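Local coordinates for protein Abbfa_003403 (PDB 4ZXH) that probably acts as a four-domain nonribosomal peptide synthetase module, joining condensation, adenylation, carrier-protein and thioesterase domains in peptide assembly and release, at residues Ser163-Glu171 with Leu382-Gly390; Lys370-Pro379 with Gly409-Val418. All coordinates share one frame; numbering follows the deposited sequence.

Contact 1 of 2, residues Ser163-Glu171 with Leu382-Gly390; sequences SKRFGLVAE and LVGQDLTLG. With PX4 (1,2-dimyristoyl-sn-glycero-3-phosphocholine), chain C.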
loop_
_atom_site.group_PDB
_atom_site.type_symbol
_atom_site.label_atom_id
_atom_site.label_comp_id
_atom_site.label_asym_id
_atom_site.label_seq_id
_atom_site.Cartn_x
_atom_site.Cartn_y
_atom_site.Cartn_z
ATOM N N SER A 163 44.023 14.143 6.039
ATOM C CA SER A 163 44.504 15.441 5.598
ATOM C C SER A 163 45.859 15.802 6.221
ATOM O O SER A 163 46.712 16.403 5.571
ATOM C CB SER A 163 43.470 16.506 5.937
ATOM O OG SER A 163 42.363 16.429 5.055
ATOM N N LYS A 164 46.054 15.447 7.487
ATOM C CA LYS A 164 47.327 15.694 8.133
ATOM C C LYS A 164 48.416 14.858 7.464
ATOM O O LYS A 164 49.527 15.340 7.209
ATOM C CB LYS A 164 47.266 15.379 9.630
ATOM C CG LYS A 164 48.604 15.594 10.340
ATOM C CD LYS A 164 48.547 15.198 11.800
ATOM C CE LYS A 164 48.134 13.730 11.967
ATOM N NZ LYS A 164 48.026 13.311 13.407
ATOM N N ARG A 165 48.101 13.599 7.188
ATOM C CA ARG A 165 49.068 12.718 6.562
ATOM C C ARG A 165 49.481 13.273 5.209
ATOM O O ARG A 165 50.621 13.093 4.778
ATOM C CB ARG A 165 48.506 11.314 6.413
ATOM C CG ARG A 165 48.244 10.602 7.726
ATOM C CD ARG A 165 47.555 9.293 7.438
ATOM N NE ARG A 165 47.062 8.617 8.628
ATOM C CZ ARG A 165 47.565 7.484 9.112
ATOM N NH1 ARG A 165 48.586 6.898 8.498
ATOM N NH2 ARG A 165 47.042 6.927 10.203
ATOM N N PHE A 166 48.560 13.978 4.560
ATOM C CA PHE A 166 48.833 14.589 3.261
ATOM C C PHE A 166 49.466 15.972 3.333
ATOM O O PHE A 166 49.835 16.525 2.301
ATOM C CB PHE A 166 47.556 14.677 2.433
ATOM C CG PHE A 166 47.280 13.445 1.632
ATOM C CD1 PHE A 166 47.983 13.196 0.464
ATOM C CD2 PHE A 166 46.322 12.535 2.040
ATOM C CE1 PHE A 166 47.736 12.063 -0.278
ATOM C CE2 PHE A 166 46.072 11.401 1.311
ATOM C CZ PHE A 166 46.772 11.166 0.144
ATOM N N GLY A 167 49.600 16.523 4.537
ATOM C CA GLY A 167 50.169 17.848 4.705
ATOM C C GLY A 167 49.227 19.037 4.548
ATOM O O GLY A 167 49.680 20.146 4.270
ATOM N N LEU A 168 47.928 18.821 4.746
ATOM C CA LEU A 168 46.929 19.883 4.579
ATOM C C LEU A 168 46.565 20.632 5.871
ATOM O O LEU A 168 46.185 21.797 5.828
ATOM C CB LEU A 168 45.662 19.304 3.953
ATOM C CG LEU A 168 45.875 18.826 2.524
ATOM C CD1 LEU A 168 44.689 18.041 2.048
ATOM C CD2 LEU A 168 46.104 20.026 1.642
ATOM N N VAL A 169 46.667 19.969 7.015
ATOM C CA VAL A 169 46.417 20.628 8.295
ATOM C C VAL A 169 47.579 20.287 9.197
ATOM O O VAL A 169 48.285 19.302 8.951
ATOM C CB VAL A 169 45.072 20.189 8.964
ATOM C CG1 VAL A 169 43.892 20.608 8.118
ATOM C CG2 VAL A 169 45.053 18.699 9.211
ATOM N N ALA A 170 47.787 21.081 10.240
ATOM C CA ALA A 170 49.004 20.919 11.031
ATOM C C ALA A 170 48.869 19.825 12.079
ATOM O O ALA A 170 49.812 19.081 12.317
ATOM C CB ALA A 170 49.393 22.231 11.683
ATOM N N GLU A 171 47.703 19.711 12.709
ATOM C CA GLU A 171 47.542 18.639 13.686
ATOM C C GLU A 171 46.139 18.035 13.719
ATOM O O GLU A 171 45.155 18.656 13.306
ATOM C CB GLU A 171 47.935 19.135 15.077
ATOM C CG GLU A 171 47.298 20.449 15.482
ATOM C CD GLU A 171 47.793 20.944 16.833
ATOM O OE1 GLU A 171 48.851 20.453 17.312
ATOM O OE2 GLU A 171 47.119 21.824 17.415
ATOM N N LEU A 382 41.894 24.275 0.467
ATOM C CA LEU A 382 42.826 23.859 1.493
ATOM C C LEU A 382 44.128 23.520 0.779
ATOM O O LEU A 382 44.206 22.537 0.060
ATOM C CB LEU A 382 42.255 22.671 2.251
ATOM C CG LEU A 382 42.845 22.223 3.573
ATOM C CD1 LEU A 382 42.829 23.364 4.535
ATOM C CD2 LEU A 382 41.991 21.092 4.086
ATOM N N VAL A 383 45.137 24.363 0.936
ATOM C CA VAL A 383 46.340 24.252 0.137
ATOM C C VAL A 383 47.494 23.673 0.931
ATOM O O VAL A 383 47.873 24.189 1.989
ATOM C CB VAL A 383 46.751 25.623 -0.432
ATOM C CG1 VAL A 383 48.029 25.501 -1.253
ATOM C CG2 VAL A 383 45.611 26.199 -1.259
ATOM N N GLY A 384 48.050 22.589 0.414
ATOM C CA GLY A 384 49.189 21.954 1.035
ATOM C C GLY A 384 50.360 22.066 0.096
ATOM O O GLY A 384 50.240 22.597 -1.003
ATOM N N GLN A 385 51.509 21.586 0.540
ATOM C CA GLN A 385 52.693 21.585 -0.296
ATOM C C GLN A 385 52.454 20.784 -1.582
ATOM O O GLN A 385 52.806 21.231 -2.673
ATOM C CB GLN A 385 53.869 21.022 0.496
ATOM C CG GLN A 385 55.063 20.643 -0.315
ATOM C CD GLN A 385 56.268 20.299 0.548
ATOM O OE1 GLN A 385 56.156 20.063 1.761
ATOM N NE2 GLN A 385 57.433 20.284 -0.078
ATOM N N ASP A 386 51.829 19.617 -1.466
ATOM C CA ASP A 386 51.750 18.711 -2.615
ATOM C C ASP A 386 50.437 18.787 -3.396
ATOM O O ASP A 386 50.394 18.362 -4.540
ATOM C CB ASP A 386 51.972 17.261 -2.170
ATOM C CG ASP A 386 53.386 17.007 -1.658
ATOM O OD1 ASP A 386 54.346 17.668 -2.131
ATOM O OD2 ASP A 386 53.537 16.133 -0.779
ATOM N N LEU A 387 49.374 19.311 -2.782
ATOM C CA LEU A 387 48.060 19.353 -3.423
ATOM C C LEU A 387 47.126 20.415 -2.883
ATOM O O LEU A 387 47.444 21.124 -1.933
ATOM C CB LEU A 387 47.359 17.994 -3.322
ATOM C CG LEU A 387 47.286 17.237 -1.992
ATOM C CD1 LEU A 387 46.503 17.966 -0.993
ATOM C CD2 LEU A 387 46.557 15.930 -2.253
ATOM N N THR A 388 45.945 20.480 -3.483
ATOM C CA THR A 388 44.956 21.490 -3.134
ATOM C C THR A 388 43.565 20.892 -3.208
ATOM O O THR A 388 43.221 20.285 -4.227
ATOM C CB THR A 388 45.052 22.712 -4.080
ATOM O OG1 THR A 388 46.342 23.335 -3.932
ATOM C CG2 THR A 388 43.947 23.706 -3.792
ATOM N N LEU A 389 42.776 21.046 -2.141
ATOM C CA LEU A 389 41.389 20.540 -2.115
ATOM C C LEU A 389 40.386 21.655 -2.369
ATOM O O LEU A 389 40.499 22.729 -1.787
ATOM C CB LEU A 389 41.038 19.875 -0.775
ATOM C CG LEU A 389 41.672 18.579 -0.261
ATOM C CD1 LEU A 389 40.852 18.075 0.898
ATOM C CD2 LEU A 389 41.764 17.513 -1.324
ATOM N N GLY A 390 39.402 21.398 -3.224
ATOM C CA GLY A 390 38.341 22.356 -3.488
ATOM C C GLY A 390 37.003 21.661 -3.345
ATOM O O GLY A 390 36.971 20.442 -3.179
HETATM O O1 PX4 C . 48.183 6.747 -12.044
HETATM O O2 PX4 C . 47.906 9.113 -13.102
HETATM P P1 PX4 C . 48.396 8.243 -11.970
HETATM O O3 PX4 C . 49.952 8.582 -11.693
HETATM C C1 PX4 C . 51.046 7.780 -12.142
HETATM C C2 PX4 C . 52.343 8.564 -11.918
HETATM N N1 PX4 C . 53.562 7.752 -12.128
HETATM C C3 PX4 C . 53.387 6.824 -13.259
HETATM C C4 PX4 C . 54.694 8.651 -12.412
HETATM C C5 PX4 C . 53.873 6.993 -10.908
HETATM O O4 PX4 C . 47.763 8.797 -10.588
HETATM C C6 PX4 C . 46.808 9.860 -10.509
HETATM C C7 PX4 C . 45.936 9.628 -9.279
HETATM C C8 PX4 C . 45.857 8.111 -9.128
HETATM O O5 PX4 C . 45.060 7.758 -8.001
HETATM C C9 PX4 C . 45.358 6.577 -7.200
HETATM O O6 PX4 C . 46.392 5.958 -7.377
HETATM C C10 PX4 C . 44.382 6.134 -6.140
HETATM C C11 PX4 C . 44.874 6.513 -4.750
HETATM C C12 PX4 C . 43.832 7.384 -4.064
HETATM C C13 PX4 C . 43.789 7.046 -2.580
HETATM C C14 PX4 C . 44.026 8.293 -1.745
HETATM C C15 PX4 C . 44.379 7.868 -0.331
HETATM C C16 PX4 C . 43.396 8.472 0.651
HETATM C C17 PX4 C . 43.571 7.853 2.025
HETATM C C18 PX4 C . 42.679 6.621 2.170
HETATM C C19 PX4 C . 41.463 6.897 3.039
HETATM C C20 PX4 C . 40.367 5.879 2.740
HETATM C C21 PX4 C . 39.178 6.066 3.683
HETATM C C22 PX4 C . 37.861 5.631 3.062
HETATM O O7 PX4 C . 46.521 10.216 -8.106
HETATM C C23 PX4 C . 45.565 11.000 -7.313
HETATM O O8 PX4 C . 44.615 11.479 -7.901
HETATM C C24 PX4 C . 45.743 11.187 -5.803
HETATM C C25 PX4 C . 44.686 12.057 -5.103
HETATM C C26 PX4 C . 44.820 12.048 -3.569
HETATM C C27 PX4 C . 43.705 12.832 -2.850
HETATM C C28 PX4 C . 43.848 12.881 -1.325
HETATM C C29 PX4 C . 42.727 13.663 -0.618
HETATM C C30 PX4 C . 42.914 13.758 0.904
HETATM C C31 PX4 C . 41.619 13.824 1.749
HETATM C C32 PX4 C . 40.986 12.433 1.903
HETATM C C33 PX4 C . 40.018 12.241 3.081
HETATM C C34 PX4 C . 39.100 11.034 2.863
HETATM C C35 PX4 C . 38.638 10.300 4.126
HETATM C C36 PX4 C . 37.124 10.298 4.262
#
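Leu168 and Leu387 meet because their first torsions turn two branched tips onto one another. In Leu168 CG lies beside the backbone N (chi1 -66°), which carries the isobutyl group over the hairpin, while in Leu387 CG sits between N and the carbonyl carbon (chi1 48°) and lifts both methyls toward the helix end. The two chains cross at about a right angle, with Leu168 CD2 3.4 Å from Leu387 CD1. Leu168 uses its other atoms as well: CD1 rests 3.8 Å from Leu389 CG, and CB faces Leu382 CG at 4.1 Å. Three hairpin leucines thus pack against one side chain.

The hairpin backbone is part of the surface too, since Leu168 CD2 lies 3.4 Å from Gly384 N, and that amide already donates to Leu387 O. Beside it, Gly167 O approaches Gly384 CA to 3.7 Å, where two glycines let the backbones come together. No hydrogen bond joins the two segments, so the contact is apolar packing.

Leu387 CD2 reaches Phe166 CD1 obliquely at 4.1 Å, and one face of the Phe166 ring carries lipid atom C28, which is 3.7 Å from Phe166 CZ. Leu387 and Leu389 also pack on Val47 of strand 40-49.

Gly167, at positive phi (85°), is the first residue to leave helical geometry after helix 152-165, with Leu168 N bonded to Ser163 O and Gly167 N to Lys164 O. This is a Schellman motif, set against an antiparallel hairpin at the margin of the condensation-domain sheet, where Phe166 helps line the phospholipid pocket.

Contact 2 of 2, residues Lys370-Pro379 with Gly409-Val418; sequences KELLLPIQTP and GEYQGELVGV. With K (potassium ion), chain D.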
loop_
_atom_site.group_PDB
_atom_site.type_symbol
_atom_site.label_atom_id
_atom_site.label_comp_id
_atom_site.label_asym_id
_atom_site.label_seq_id
_atom_site.Cartn_x
_atom_site.Cartn_y
_atom_site.Cartn_z
ATOM N N LYS A 370 35.018 23.622 6.937
ATOM C CA LYS A 370 33.640 24.109 7.014
ATOM C C LYS A 370 33.021 24.286 5.621
ATOM O O LYS A 370 32.096 23.568 5.239
ATOM C CB LYS A 370 33.604 25.421 7.796
ATOM C CG LYS A 370 32.252 26.125 7.862
ATOM C CD LYS A 370 32.375 27.479 8.595
ATOM C CE LYS A 370 31.152 28.375 8.367
ATOM N NZ LYS A 370 31.006 28.810 6.940
ATOM N N GLU A 371 33.564 25.214 4.849
ATOM C CA GLU A 371 33.006 25.519 3.543
ATOM C C GLU A 371 33.129 24.358 2.535
ATOM O O GLU A 371 32.278 24.223 1.658
ATOM C CB GLU A 371 33.659 26.793 3.000
ATOM C CG GLU A 371 33.511 27.955 3.968
ATOM C CD GLU A 371 33.951 29.282 3.382
ATOM O OE1 GLU A 371 34.217 29.331 2.169
ATOM O OE2 GLU A 371 34.040 30.281 4.136
ATOM N N LEU A 372 34.152 23.511 2.669
ATOM C CA LEU A 372 34.297 22.345 1.780
ATOM C C LEU A 372 33.170 21.330 1.943
ATOM O O LEU A 372 32.821 20.631 0.999
ATOM C CB LEU A 372 35.621 21.622 2.018
ATOM C CG LEU A 372 36.901 22.276 1.521
ATOM C CD1 LEU A 372 38.088 21.399 1.867
ATOM C CD2 LEU A 372 36.819 22.502 0.032
ATOM N N LEU A 373 32.624 21.245 3.150
ATOM C CA LEU A 373 31.641 20.228 3.488
ATOM C C LEU A 373 30.202 20.705 3.296
ATOM O O LEU A 373 29.266 19.935 3.487
ATOM C CB LEU A 373 31.838 19.770 4.933
ATOM C CG LEU A 373 33.122 19.006 5.250
ATOM C CD1 LEU A 373 33.129 18.513 6.691
ATOM C CD2 LEU A 373 33.271 17.840 4.295
ATOM N N LEU A 374 30.025 21.968 2.923
ATOM C CA LEU A 374 28.692 22.492 2.625
ATOM C C LEU A 374 28.091 21.843 1.367
ATOM O O LEU A 374 28.800 21.273 0.539
ATOM C CB LEU A 374 28.749 24.015 2.460
ATOM C CG LEU A 374 28.928 24.845 3.731
ATOM C CD1 LEU A 374 29.045 26.320 3.402
ATOM C CD2 LEU A 374 27.762 24.617 4.648
ATOM N N PRO A 375 26.767 21.916 1.219
ATOM C CA PRO A 375 26.195 21.283 0.031
ATOM C C PRO A 375 26.202 22.230 -1.153
ATOM O O PRO A 375 25.556 21.960 -2.164
ATOM C CB PRO A 375 24.767 20.967 0.461
ATOM C CG PRO A 375 24.741 21.202 1.972
ATOM C CD PRO A 375 25.732 22.267 2.198
ATOM N N ILE A 376 26.917 23.340 -1.017
ATOM C CA ILE A 376 27.015 24.331 -2.081
ATOM C C ILE A 376 28.463 24.531 -2.509
ATOM O O ILE A 376 29.398 24.311 -1.719
ATOM C CB ILE A 376 26.464 25.689 -1.647
ATOM C CG1 ILE A 376 27.325 26.256 -0.519
ATOM C CG2 ILE A 376 25.044 25.564 -1.183
ATOM C CD1 ILE A 376 27.171 27.699 -0.367
ATOM N N GLN A 377 28.649 24.959 -3.755
ATOM C CA GLN A 377 29.979 25.305 -4.225
ATOM C C GLN A 377 30.482 26.549 -3.524
ATOM O O GLN A 377 29.734 27.496 -3.294
ATOM C CB GLN A 377 30.012 25.514 -5.740
ATOM C CG GLN A 377 31.419 25.737 -6.288
ATOM C CD GLN A 377 32.072 24.456 -6.704
ATOM O OE1 GLN A 377 33.081 24.057 -6.135
ATOM N NE2 GLN A 377 31.524 23.811 -7.716
ATOM N N THR A 378 31.772 26.527 -3.210
ATOM C CA THR A 378 32.485 27.641 -2.610
ATOM C C THR A 378 33.879 27.688 -3.203
ATOM O O THR A 378 34.493 26.645 -3.412
ATOM C CB THR A 378 32.569 27.485 -1.085
ATOM O OG1 THR A 378 31.279 27.715 -0.508
ATOM C CG2 THR A 378 33.541 28.452 -0.504
ATOM N N PRO A 379 34.388 28.895 -3.487
ATOM C CA PRO A 379 35.752 29.055 -4.012
ATOM C C PRO A 379 36.879 28.783 -2.984
ATOM O O PRO A 379 38.055 28.864 -3.369
ATOM C CB PRO A 379 35.772 30.519 -4.458
ATOM C CG PRO A 379 34.748 31.184 -3.592
ATOM C CD PRO A 379 33.657 30.174 -3.451
ATOM N N GLY A 409 24.558 23.956 8.586
ATOM C CA GLY A 409 25.576 24.792 7.977
ATOM C C GLY A 409 25.141 26.238 7.782
ATOM O O GLY A 409 23.941 26.551 7.821
ATOM N N GLU A 410 26.123 27.110 7.556
ATOM C CA GLU A 410 25.901 28.543 7.423
ATOM C C GLU A 410 26.881 29.086 6.386
ATOM O O GLU A 410 27.992 28.575 6.265
ATOM C CB GLU A 410 26.078 29.229 8.785
ATOM C CG GLU A 410 25.852 30.732 8.812
ATOM C CD GLU A 410 27.135 31.533 8.626
ATOM O OE1 GLU A 410 28.229 30.936 8.696
ATOM O OE2 GLU A 410 27.054 32.766 8.416
ATOM N N TYR A 411 26.481 30.101 5.621
ATOM C CA TYR A 411 27.388 30.705 4.644
ATOM C C TYR A 411 26.990 32.142 4.322
ATOM O O TYR A 411 25.877 32.403 3.839
ATOM C CB TYR A 411 27.447 29.873 3.355
ATOM C CG TYR A 411 28.432 30.397 2.323
ATOM C CD1 TYR A 411 29.802 30.376 2.559
ATOM C CD2 TYR A 411 27.991 30.898 1.109
ATOM C CE1 TYR A 411 30.709 30.859 1.610
ATOM C CE2 TYR A 411 28.879 31.379 0.158
ATOM C CZ TYR A 411 30.236 31.362 0.407
ATOM O OH TYR A 411 31.111 31.852 -0.552
ATOM N N GLN A 412 27.918 33.060 4.599
ATOM C CA GLN A 412 27.723 34.482 4.358
ATOM C C GLN A 412 26.456 35.026 5.046
ATOM O O GLN A 412 25.779 35.937 4.532
ATOM C CB GLN A 412 27.700 34.759 2.856
ATOM C CG GLN A 412 29.093 34.674 2.220
ATOM C CD GLN A 412 29.137 35.139 0.762
ATOM O OE1 GLN A 412 28.106 35.244 0.081
ATOM N NE2 GLN A 412 30.344 35.420 0.279
ATOM N N GLY A 413 26.168 34.481 6.227
ATOM C CA GLY A 413 25.074 34.963 7.048
ATOM C C GLY A 413 23.837 34.087 6.999
ATOM O O GLY A 413 23.049 34.076 7.944
ATOM N N GLU A 414 23.698 33.338 5.902
ATOM C CA GLU A 414 22.498 32.569 5.589
ATOM C C GLU A 414 22.600 31.111 6.028
ATOM O O GLU A 414 23.578 30.425 5.716
ATOM C CB GLU A 414 22.223 32.622 4.079
ATOM C CG GLU A 414 21.984 34.020 3.522
ATOM C CD GLU A 414 21.755 34.072 2.003
ATOM O OE1 GLU A 414 22.111 33.110 1.273
ATOM O OE2 GLU A 414 21.241 35.118 1.537
ATOM N N LEU A 415 21.584 30.633 6.739
ATOM C CA LEU A 415 21.507 29.216 7.082
ATOM C C LEU A 415 21.374 28.392 5.803
ATOM O O LEU A 415 20.642 28.771 4.877
ATOM C CB LEU A 415 20.328 28.948 8.019
ATOM C CG LEU A 415 20.447 29.375 9.482
ATOM C CD1 LEU A 415 19.116 29.321 10.172
ATOM C CD2 LEU A 415 21.428 28.490 10.211
ATOM N N VAL A 416 22.089 27.277 5.736
ATOM C CA VAL A 416 22.025 26.433 4.545
ATOM C C VAL A 416 21.332 25.112 4.860
ATOM O O VAL A 416 21.662 24.433 5.845
ATOM C CB VAL A 416 23.424 26.161 3.955
ATOM C CG1 VAL A 416 23.351 25.115 2.863
ATOM C CG2 VAL A 416 24.012 27.428 3.399
ATOM N N GLY A 417 20.363 24.759 4.016
ATOM C CA GLY A 417 19.560 23.576 4.231
ATOM C C GLY A 417 19.368 22.740 2.988
ATOM O O GLY A 417 19.505 23.229 1.857
ATOM N N VAL A 418 19.055 21.467 3.210
ATOM C CA VAL A 418 18.774 20.542 2.129
ATOM C C VAL A 418 17.488 19.816 2.428
ATOM O O VAL A 418 17.409 19.119 3.429
ATOM C CB VAL A 418 19.885 19.487 1.938
ATOM C CG1 VAL A 418 19.688 18.737 0.607
ATOM C CG2 VAL A 418 21.238 20.128 1.970
HETATM K K K D . 31.193 22.614 -0.503
#
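Tyr411 spreads along segment 370-379, and its side chain can be followed atom by atom. CG stands anti to the backbone N (chi1 -177°), directing the ring from strand 403-411 across the loop. CB meets Leu374 CD1 at 3.9 Å. Ring atom CD2 is approached by Ile376 CD1 at 3.6 Å, an oblique contact that also brings this methyl near CG and CE2. At the CE1 edge of the ring sits Glu371 OE1, near the ring plane, though its exact placing is doubtful. Thr378 OG1 lies over one face, offset toward the rim near CE1 and CZ, whereas Gln412 CG covers the opposite face above its centre. Finally, OH comes within 4.2 Å of Pro379 CD.

Further along, the Pro375 ring packs against the hairpin, its CD lying against Val416 CG1 and its CG 3.7 Å from Val418 CG2.

The only hydrogen bond between the two segments is made by Lys370. Its NZ donates to Glu410 O at 3.1 Å, tilted 34° from the carbonyl plane, and forms a long salt bridge with Glu410 OE1 at 3.9 Å. The other carboxylate oxygen, OE2, accepts Gly413 N within the type I' turn, so one side chain links the turn to the lysine.

The loop also wraps a potassium ion through the carbonyl oxygens of Glu371, Leu372, Leu374 and Ile376, with Ser391 OG of strand 387-391 as a further ligand. Neutral carbonyl oxygens shape the metal site, while side chains of the same loop grip the hairpin; the ion therefore probably helps to fix the loop's curve.

How the contacts relate
Both contacts lie in the condensation domain and are partly buried, with four of ten touching residues buried and three exposed in contact 1, and four of twelve and two in contact 2, but they serve different sheets. Contact 1 sets a helix end against the edge hairpin of the sheet that includes strand 40-49; contact 2 sets a loop against the hairpin of the sheet holding strand 229-235. Their centres are 21 Å apart, yet they touch where Leu372 CD2 packs 3.5 Å from Gly390 C. Segment 370-379 precedes 382-390, and strand 387-391 supplies Ser391 to the potassium site. Contact 1 is apolar beside a lipid chain, whereas contact 2 adds a lysine-to-carbonyl bond and a metal-wrapping backbone.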